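Local structure of acyl-coenzyme A oxidase 1 (Yarrowia lipolytica, 5Y9D) at residues T43-D46 with V47-L51; M315-D318 with S319-S323; A370-M373 with G374-A378. The protein oxidises 2,3-saturated acyl-CoAs to (2E)-enoyl-CoAs with an FAD cofactor, passing electrons to oxygen to give hydrogen peroxide in peroxisomal beta-oxidation. All blocks are in the same frame, centred on the assembly; numbering follows the deposited sequence.

Contact 1 (T43-D46 with V47-L51)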
ATOM      1  N   THR A  43      28.812   9.911 -18.107  1.00 35.30           N
ATOM      2  CA  THR A  43      28.752   8.557 -18.632  1.00 36.01           C
ATOM      3  C   THR A  43      27.960   7.651 -17.681  1.00 38.54           C
ATOM      4  O   THR A  43      28.377   7.418 -16.533  1.00 40.17           O
ATOM      5  CB  THR A  43      30.159   7.987 -18.790  1.00 37.01           C
ATOM      6  OG1 THR A  43      30.897   8.818 -19.701  1.00 39.47           O
ATOM      7  CG2 THR A  43      30.118   6.523 -19.299  1.00 36.34           C
ATOM      8  N   VAL A  44      26.825   7.138 -18.159  1.00 36.98           N
ATOM      9  CA  VAL A  44      25.900   6.377 -17.312  1.00 37.14           C
ATOM     10  C   VAL A  44      26.611   5.283 -16.526  1.00 33.72           C
ATOM     11  O   VAL A  44      26.368   5.105 -15.358  1.00 35.31           O
ATOM     12  CB  VAL A  44      24.757   5.730 -18.129  1.00 36.96           C
ATOM     13  CG1 VAL A  44      23.996   4.719 -17.290  1.00 38.38           C
ATOM     14  CG2 VAL A  44      23.806   6.789 -18.641  1.00 36.72           C
ATOM     15  N   ARG A  45      27.506   4.565 -17.170  1.00 33.01           N
ATOM     16  CA  ARG A  45      28.165   3.437 -16.530  1.00 30.08           C
ATOM     17  C   ARG A  45      29.059   3.853 -15.379  1.00 32.56           C
ATOM     18  O   ARG A  45      29.376   3.017 -14.540  1.00 35.00           O
ATOM     19  CB  ARG A  45      28.959   2.651 -17.549  1.00 28.68           C
ATOM     20  CG  ARG A  45      29.292   1.258 -17.108  1.00 29.75           C
ATOM     21  CD  ARG A  45      30.206   0.610 -18.118  1.00 29.36           C
ATOM     22  NE  ARG A  45      30.538  -0.776 -17.767  1.00 30.83           N
ATOM     23  CZ  ARG A  45      29.722  -1.827 -17.919  1.00 28.78           C
ATOM     24  NH1 ARG A  45      28.465  -1.686 -18.347  1.00 28.05           N
ATOM     25  NH2 ARG A  45      30.157  -3.028 -17.607  1.00 27.11           N
ATOM     26  N   ASP A  46      29.484   5.120 -15.310  1.00 31.61           N
ATOM     27  CA  ASP A  46      30.262   5.542 -14.154  1.00 31.84           C
ATOM     28  C   ASP A  46      29.342   5.552 -12.900  1.00 31.16           C
ATOM     29  O   ASP A  46      29.749   5.097 -11.834  1.00 32.38           O
ATOM     30  CB  ASP A  46      30.938   6.905 -14.366  1.00 35.32           C
ATOM     31  CG  ASP A  46      32.105   6.873 -15.374  1.00 38.45           C
ATOM     32  OD1 ASP A  46      32.772   5.836 -15.578  1.00 44.49           O
ATOM     33  OD2 ASP A  46      32.383   7.936 -15.951  1.00 41.30           O
ATOM     34  N   VAL A  47      28.114   6.056 -13.023  1.00 29.49           N
ATOM     35  CA  VAL A  47      27.156   5.997 -11.910  1.00 31.78           C
ATOM     36  C   VAL A  47      26.781   4.544 -11.575  1.00 32.60           C
ATOM     37  O   VAL A  47      26.688   4.195 -10.411  1.00 35.31           O
ATOM     38  CB  VAL A  47      25.857   6.791 -12.165  1.00 30.08           C
ATOM     39  CG1 VAL A  47      25.019   6.841 -10.896  1.00 29.07           C
ATOM     40  CG2 VAL A  47      26.170   8.206 -12.607  1.00 31.65           C
ATOM     41  N   THR A  48      26.577   3.715 -12.600  1.00 31.62           N
ATOM     42  CA  THR A  48      26.266   2.291 -12.416  1.00 31.00           C
ATOM     43  C   THR A  48      27.393   1.606 -11.609  1.00 31.06           C
ATOM     44  O   THR A  48      27.130   0.872 -10.674  1.00 29.30           O
ATOM     45  CB  THR A  48      26.018   1.586 -13.787  1.00 28.31           C
ATOM     46  OG1 THR A  48      25.000   2.286 -14.527  1.00 26.08           O
ATOM     47  CG2 THR A  48      25.538   0.174 -13.590  1.00 28.41           C
ATOM     48  N   ASN A  49      28.637   1.922 -11.947  1.00 32.30           N
ATOM     49  CA  ASN A  49      29.833   1.441 -11.231  1.00 31.27           C
ATOM     50  C   ASN A  49      29.923   1.958  -9.810  1.00 31.91           C
ATOM     51  O   ASN A  49      30.280   1.233  -8.900  1.00 33.69           O
ATOM     52  CB  ASN A  49      31.085   1.813 -12.018  1.00 28.93           C
ATOM     53  CG  ASN A  49      31.209   1.001 -13.287  1.00 30.86           C
ATOM     54  OD1 ASN A  49      30.551  -0.051 -13.445  1.00 29.46           O
ATOM     55  ND2 ASN A  49      32.050   1.463 -14.208  1.00 33.03           N
ATOM     56  N   PHE A  50      29.547   3.204  -9.615  1.00 30.60           N
ATOM     57  CA  PHE A  50      29.455   3.736  -8.281  1.00 31.04           C
ATOM     58  C   PHE A  50      28.426   2.989  -7.437  1.00 33.09           C
ATOM     59  O   PHE A  50      28.658   2.730  -6.265  1.00 36.16           O
ATOM     60  CB  PHE A  50      29.073   5.199  -8.361  1.00 31.54           C
ATOM     61  CG  PHE A  50      28.674   5.778  -7.066  1.00 31.24           C
ATOM     62  CD1 PHE A  50      29.624   6.299  -6.218  1.00 32.08           C
ATOM     63  CD2 PHE A  50      27.342   5.808  -6.694  1.00 31.62           C
ATOM     64  CE1 PHE A  50      29.252   6.855  -5.006  1.00 33.98           C
ATOM     65  CE2 PHE A  50      26.965   6.336  -5.472  1.00 32.77           C
ATOM     66  CZ  PHE A  50      27.923   6.870  -4.631  1.00 33.88           C
ATOM     67  N   LEU A  51      27.273   2.665  -8.022  1.00 34.40           N
ATOM     68  CA  LEU A  51      26.244   1.920  -7.303  1.00 32.49           C
ATOM     69  C   LEU A  51      26.634   0.482  -7.022  1.00 31.30           C
ATOM     70  O   LEU A  51      26.258  -0.049  -6.003  1.00 34.61           O
ATOM     71  CB  LEU A  51      24.927   1.937  -8.057  1.00 31.69           C
ATOM     72  CG  LEU A  51      24.175   3.251  -8.036  1.00 30.71           C
ATOM     73  CD1 LEU A  51      23.042   3.188  -9.036  1.00 30.66           C
ATOM     74  CD2 LEU A  51      23.649   3.528  -6.633  1.00 30.32           C
TER
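Asn-49 lays its amide against the backbone of Arg-45, one helical turn back, its CG standing 3.0 Å from Arg-45 O. Among the backbone bonds, Thr-48 N gives to Val-44 O, Asn-49 N to Arg-45 O (2.9 Å) and Phe-50 N to Asp-46 O. Side-chain packing is sparser: Val-44 CG1 approaches Thr-48 OG1 at 3.8 Å, and Arg-45 CG passes 4.0 Å from Asn-49 ND2. The first torsion of Arg-45 (-161°) sets CG opposite the backbone N, and the extended chain passes Asn-49, its guanidinium plane turned 85° from the Asn-49 amide. The polar ends find partners outside this turn: Arg-45 NH2 makes salt bridges to Glu-55 and Glu-62, Thr-48 OG1 bonds to Ala-646 O, and Asn-49 OD1 bonds to Thr-58 OG1. Replacing Asn-49 by an alanine is likely to leave Thr-58 OG1 without this partner and the Arg-45 carbonyl less covered. With their i to i+4 bonds, these are the successive turns of the short alpha helix 44-52, joined by its polar side chains to helix 55-70 in the N-terminal region of the oxidase.

Contact 2 (M315-D318 with S319-S323); sequences MIAD and SFHVS
His-321 turns its imidazole back toward Ala-317, one turn earlier in the helix, with ND1 leading. Its ND1 makes a weak hydrogen bond to Ala-317 O, 3.1 Å long and bent to 124° at the hydrogen, while His-321 N holds the same oxygen at 2.7 Å. The ring therefore adds a poor second donor to an already occupied carbonyl, and Ala-317 CB lies 4.1 Å from His-321 ND1. One face of the imidazole is covered by Phe-320, whose CD2 lies over the ring centre, 3.6 Å above its plane; His-321 CE1 in turn lies at the edge of the phenyl ring, in its plane.

Serine hydroxyls repeat a related pattern along another side of the helix. With OG placed beside its own backbone N (chi1 -64°), Ser-319 reaches Met-315 O at 3.0 Å, so this carbonyl accepts both Ser-319 OG and Ser-319 N. One turn on, Ser-323 OG donates to Ser-319 O at 2.9 Å, and Ser-323 N reaches that oxygen from the opposite face of its plane. Each buried hydroxyl is thus satisfied within its own helix, where it can pack against helix 400-437: Ser-319 touches Thr-425, Ser-323 touches Cys-428 and Ile-431.

The side chain of Asp-318 leaves its CA pointing away from the following turn. Its OD1 forms a salt bridge with Arg-125 and its OD2 a hydrogen bond with Gln-460, so that two groups grip the buried carboxylate. Serine hydroxyls bonded to the carbonyl four residues back are a familiar feature of buried alpha helices, and here they belong to helix 306-334 of the C-alpha1 domain, whose Met-315 packs against Glu-464, by similarity the proton acceptor of the active site.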
ATOM      1  N   MET A 315      17.290  -8.376   2.621  1.00 30.49           N
ATOM      2  CA  MET A 315      16.131  -7.467   2.427  1.00 29.62           C
ATOM      3  C   MET A 315      16.427  -5.960   2.291  1.00 27.28           C
ATOM      4  O   MET A 315      15.575  -5.204   1.792  1.00 24.98           O
ATOM      5  CB  MET A 315      15.098  -7.687   3.514  1.00 30.10           C
ATOM      6  CG  MET A 315      14.283  -8.929   3.249  1.00 32.38           C
ATOM      7  SD  MET A 315      13.276  -9.388   4.656  1.00 35.13           S
ATOM      8  CE  MET A 315      13.391 -11.161   4.552  1.00 36.79           C
ATOM      9  N   ILE A 316      17.606  -5.519   2.724  1.00 24.80           N
ATOM     10  CA  ILE A 316      17.956  -4.139   2.551  1.00 26.03           C
ATOM     11  C   ILE A 316      18.222  -3.936   1.046  1.00 26.56           C
ATOM     12  O   ILE A 316      17.820  -2.939   0.469  1.00 31.00           O
ATOM     13  CB  ILE A 316      19.140  -3.716   3.428  1.00 26.42           C
ATOM     14  CG1 ILE A 316      18.853  -3.966   4.909  1.00 27.91           C
ATOM     15  CG2 ILE A 316      19.408  -2.229   3.307  1.00 26.89           C
ATOM     16  CD1 ILE A 316      20.113  -4.219   5.715  1.00 27.28           C
ATOM     17  N   ALA A 317      18.838  -4.910   0.410  1.00 26.70           N
ATOM     18  CA  ALA A 317      19.136  -4.839  -1.015  1.00 27.62           C
ATOM     19  C   ALA A 317      17.877  -4.965  -1.847  1.00 27.88           C
ATOM     20  O   ALA A 317      17.701  -4.211  -2.796  1.00 29.27           O
ATOM     21  CB  ALA A 317      20.138  -5.923  -1.401  1.00 27.45           C
ATOM     22  N   ASP A 318      17.000  -5.913  -1.512  1.00 27.58           N
ATOM     23  CA  ASP A 318      15.745  -6.015  -2.241  1.00 28.05           C
ATOM     24  C   ASP A 318      15.098  -4.661  -2.272  1.00 26.78           C
ATOM     25  O   ASP A 318      14.693  -4.216  -3.322  1.00 33.69           O
ATOM     26  CB  ASP A 318      14.747  -7.000  -1.630  1.00 29.68           C
ATOM     27  CG  ASP A 318      15.299  -8.387  -1.461  1.00 29.35           C
ATOM     28  OD1 ASP A 318      16.200  -8.779  -2.236  1.00 29.07           O
ATOM     29  OD2 ASP A 318      14.820  -9.077  -0.527  1.00 31.12           O
ATOM     30  N   SER A 319      15.020  -3.990  -1.132  1.00 25.52           N
ATOM     31  CA  SER A 319      14.417  -2.683  -1.072  1.00 24.88           C
ATOM     32  C   SER A 319      15.028  -1.735  -2.104  1.00 23.13           C
ATOM     33  O   SER A 319      14.305  -1.040  -2.801  1.00 21.02           O
ATOM     34  CB  SER A 319      14.539  -2.083   0.334  1.00 27.07           C
ATOM     35  OG  SER A 319      13.831  -2.840   1.294  1.00 27.66           O
ATOM     36  N   PHE A 320      16.349  -1.702  -2.205  1.00 23.05           N
ATOM     37  CA  PHE A 320      16.992  -0.961  -3.298  1.00 23.41           C
ATOM     38  C   PHE A 320      16.565  -1.477  -4.667  1.00 23.75           C
ATOM     39  O   PHE A 320      16.092  -0.715  -5.510  1.00 23.50           O
ATOM     40  CB  PHE A 320      18.505  -1.026  -3.200  1.00 23.45           C
ATOM     41  CG  PHE A 320      19.230  -0.569  -4.458  1.00 22.94           C
ATOM     42  CD1 PHE A 320      19.293   0.767  -4.797  1.00 22.45           C
ATOM     43  CD2 PHE A 320      19.879  -1.483  -5.275  1.00 22.54           C
ATOM     44  CE1 PHE A 320      19.987   1.189  -5.936  1.00 23.81           C
ATOM     45  CE2 PHE A 320      20.580  -1.072  -6.407  1.00 22.92           C
ATOM     46  CZ  PHE A 320      20.631   0.270  -6.748  1.00 22.65           C
ATOM     47  N   HIS A 321      16.713  -2.773  -4.894  1.00 24.17           N
ATOM     48  CA  HIS A 321      16.476  -3.298  -6.242  1.00 24.71           C
ATOM     49  C   HIS A 321      15.037  -3.147  -6.762  1.00 26.24           C
ATOM     50  O   HIS A 321      14.817  -2.727  -7.898  1.00 28.48           O
ATOM     51  CB  HIS A 321      16.935  -4.728  -6.315  1.00 24.49           C
ATOM     52  CG  HIS A 321      18.415  -4.852  -6.358  1.00 23.68           C
ATOM     53  ND1 HIS A 321      19.150  -5.357  -5.316  1.00 24.64           N
ATOM     54  CD2 HIS A 321      19.304  -4.499  -7.308  1.00 23.55           C
ATOM     55  CE1 HIS A 321      20.428  -5.354  -5.633  1.00 22.60           C
ATOM     56  NE2 HIS A 321      20.543  -4.860  -6.848  1.00 24.12           N
ATOM     57  N   VAL A 322      14.054  -3.435  -5.932  1.00 23.40           N
ATOM     58  CA  VAL A 322      12.680  -3.250  -6.354  1.00 23.11           C
ATOM     59  C   VAL A 322      12.286  -1.752  -6.447  1.00 23.12           C
ATOM     60  O   VAL A 322      11.503  -1.361  -7.291  1.00 23.60           O
ATOM     61  CB  VAL A 322      11.753  -4.017  -5.398  1.00 23.20           C
ATOM     62  CG1 VAL A 322      10.277  -3.629  -5.605  1.00 22.91           C
ATOM     63  CG2 VAL A 322      11.989  -5.516  -5.570  1.00 22.28           C
ATOM     64  N   SER A 323      12.823  -0.920  -5.569  1.00 23.77           N
ATOM     65  CA  SER A 323      12.588   0.522  -5.636  1.00 23.57           C
ATOM     66  C   SER A 323      13.116   1.076  -6.911  1.00 22.98           C
ATOM     67  O   SER A 323      12.470   1.869  -7.551  1.00 21.79           O
ATOM     68  CB  SER A 323      13.248   1.245  -4.474  1.00 23.51           C
ATOM     69  OG  SER A 323      12.441   1.066  -3.323  1.00 25.82           O
TER

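Contact 3 (A370-M373 with G374-A378); sequences AMKM and GADEA
Residues 370-373 and 374-378 form consecutive turns of one continuous alpha helix, with amides of the later turn bonded to carbonyls of the earlier one. Gly-374 N donates to Ala-370 O, Ala-375 N to Met-371 O at 2.8 Å, Asp-376 N to Lys-372 O, and Glu-377 N to Met-373 O at 3.2 Å.

Lys-372 and Asp-376 carry the side-chain contact. A chi1 of -174° swings the lysine chain to the far side from its own amide, and bends at chi2 and chi4 then bring its methylenes across the carboxylate: Lys-372 CE approaches Asp-376 OD1 to 3.0 Å and Lys-372 CG lies 3.7 Å from Asp-376 OD2. The ammonium end stays farther off; Lys-372 NZ is 4.1 Å from Asp-376 OD1, beyond a salt bridge, where the opposite charges may still attract weakly. Both charged ends are committed elsewhere, Lys-372 NZ to the carbonyl of Leu-51 and Asp-376 OD2 to Arg-580 in a salt bridge. Glu-377 extends along another side, its CG 3.6 Å from Met-373 O, and bonds through OE1 to Ser-576 OG.

The faces of this helix are divided among neighbours. Met-373 packs on Phe-577 of helix 558-581, while Met-371 touches Ser-319 of helix 306-334. The arrangement is that of a mostly buried stretch of the long helix 355-391 in the all-helical C-alpha1 domain, with apolar residues inside and i to i+4 oppositely charged side chains reaching adjoining helices.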
ATOM      1  N   ALA A 370      20.328   5.891  -1.728  1.00 28.35           N
ATOM      2  CA  ALA A 370      20.818   5.710  -0.349  1.00 30.20           C
ATOM      3  C   ALA A 370      20.601   4.297   0.153  1.00 32.76           C
ATOM      4  O   ALA A 370      21.441   3.713   0.862  1.00 32.42           O
ATOM      5  CB  ALA A 370      20.145   6.691   0.607  1.00 31.14           C
ATOM      6  N   MET A 371      19.470   3.711  -0.199  1.00 31.75           N
ATOM      7  CA  MET A 371      19.279   2.332   0.223  1.00 31.67           C
ATOM      8  C   MET A 371      20.448   1.427  -0.146  1.00 29.80           C
ATOM      9  O   MET A 371      20.852   0.612   0.675  1.00 30.53           O
ATOM     10  CB  MET A 371      17.981   1.786  -0.303  1.00 33.16           C
ATOM     11  CG  MET A 371      16.790   2.323   0.450  1.00 33.14           C
ATOM     12  SD  MET A 371      15.405   1.722  -0.475  1.00 36.34           S
ATOM     13  CE  MET A 371      14.031   2.268   0.522  1.00 36.37           C
ATOM     14  N   LYS A 372      21.023   1.604  -1.339  1.00 29.50           N
ATOM     15  CA  LYS A 372      22.167   0.783  -1.778  1.00 28.63           C
ATOM     16  C   LYS A 372      23.402   0.948  -0.914  1.00 30.20           C
ATOM     17  O   LYS A 372      24.105  -0.029  -0.655  1.00 29.65           O
ATOM     18  CB  LYS A 372      22.550   1.077  -3.239  1.00 29.10           C
ATOM     19  CG  LYS A 372      23.627   0.169  -3.826  1.00 29.49           C
ATOM     20  CD  LYS A 372      23.201  -1.299  -3.797  1.00 31.70           C
ATOM     21  CE  LYS A 372      24.360  -2.220  -4.134  1.00 34.90           C
ATOM     22  NZ  LYS A 372      24.650  -2.229  -5.580  1.00 36.27           N
ATOM     23  N   MET A 373      23.681   2.184  -0.503  1.00 30.54           N
ATOM     24  CA  MET A 373      24.741   2.449   0.485  1.00 32.88           C
ATOM     25  C   MET A 373      24.511   1.601   1.772  1.00 32.18           C
ATOM     26  O   MET A 373      25.396   0.848   2.198  1.00 38.88           O
ATOM     27  CB  MET A 373      24.832   3.946   0.827  1.00 35.05           C
ATOM     28  CG  MET A 373      24.682   4.902  -0.369  1.00 36.30           C
ATOM     29  SD  MET A 373      25.888   4.582  -1.670  1.00 39.70           S
ATOM     30  CE  MET A 373      24.833   4.615  -3.110  1.00 39.35           C
ATOM     31  N   GLY A 374      23.323   1.673   2.345  1.00 28.88           N
ATOM     32  CA  GLY A 374      22.923   0.780   3.432  1.00 29.49           C
ATOM     33  C   GLY A 374      23.093  -0.706   3.138  1.00 32.18           C
ATOM     34  O   GLY A 374      23.819  -1.422   3.841  1.00 33.74           O
ATOM     35  N   ALA A 375      22.425  -1.197   2.103  1.00 34.35           N
ATOM     36  CA  ALA A 375      22.561  -2.606   1.702  1.00 33.02           C
ATOM     37  C   ALA A 375      24.028  -3.087   1.646  1.00 35.79           C
ATOM     38  O   ALA A 375      24.349  -4.150   2.150  1.00 38.51           O
ATOM     39  CB  ALA A 375      21.880  -2.818   0.361  1.00 32.09           C
ATOM     40  N   ASP A 376      24.933  -2.296   1.075  1.00 40.67           N
ATOM     41  CA  ASP A 376      26.344  -2.718   0.975  1.00 44.26           C
ATOM     42  C   ASP A 376      27.068  -2.814   2.316  1.00 43.01           C
ATOM     43  O   ASP A 376      27.734  -3.797   2.554  1.00 45.15           O
ATOM     44  CB  ASP A 376      27.141  -1.816   0.012  1.00 47.91           C
ATOM     45  CG  ASP A 376      26.661  -1.932  -1.436  1.00 49.24           C
ATOM     46  OD1 ASP A 376      26.139  -3.005  -1.804  1.00 49.46           O
ATOM     47  OD2 ASP A 376      26.800  -0.951  -2.200  1.00 49.36           O
ATOM     48  N   GLU A 377      26.941  -1.823   3.196  1.00 43.77           N
ATOM     49  CA  GLU A 377      27.567  -1.932   4.514  1.00 47.86           C
ATOM     50  C   GLU A 377      27.130  -3.229   5.182  1.00 45.46           C
ATOM     51  O   GLU A 377      27.939  -4.086   5.516  1.00 43.99           O
ATOM     52  CB  GLU A 377      27.178  -0.768   5.417  1.00 54.00           C
ATOM     53  CG  GLU A 377      27.730   0.573   4.974  1.00 61.32           C
ATOM     54  CD  GLU A 377      27.265   1.719   5.860  1.00 70.50           C
ATOM     55  OE1 GLU A 377      26.042   1.781   6.173  1.00 70.88           O
ATOM     56  OE2 GLU A 377      28.122   2.562   6.221  1.00 70.19           O
ATOM     57  N   ALA A 378      25.825  -3.370   5.327  1.00 43.09           N
ATOM     58  CA  ALA A 378      25.250  -4.492   6.006  1.00 45.58           C
ATOM     59  C   ALA A 378      25.794  -5.785   5.407  1.00 46.53           C
ATOM     60  O   ALA A 378      26.220  -6.654   6.148  1.00 41.79           O
ATOM     61  CB  ALA A 378      23.723  -4.420   5.926  1.00 46.68           C
TER

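Overall arrangement
From the N terminus the chain meets contact 1 on helix 44-52, then, after further N-terminal helices and the beta-rich middle region, contact 2 on helix 306-334 and contact 3 on the next helix, 355-391. Each closes only a single helical turn, so the three run in series and none nests in or crosses another. Contacts 2 and 3 pack directly, their centres about 9 Å apart, with Ile-316 CG2 3.4 Å from Ala-375 N and Phe-320 against Lys-372. Contact 3 also meets contact 1, where Met-373 CE packs 3.6 Å from Phe-50 CE2. Contacts 1 and 2 do not touch; helix 355-391 therefore links the N-terminal region to the helix beside the active site.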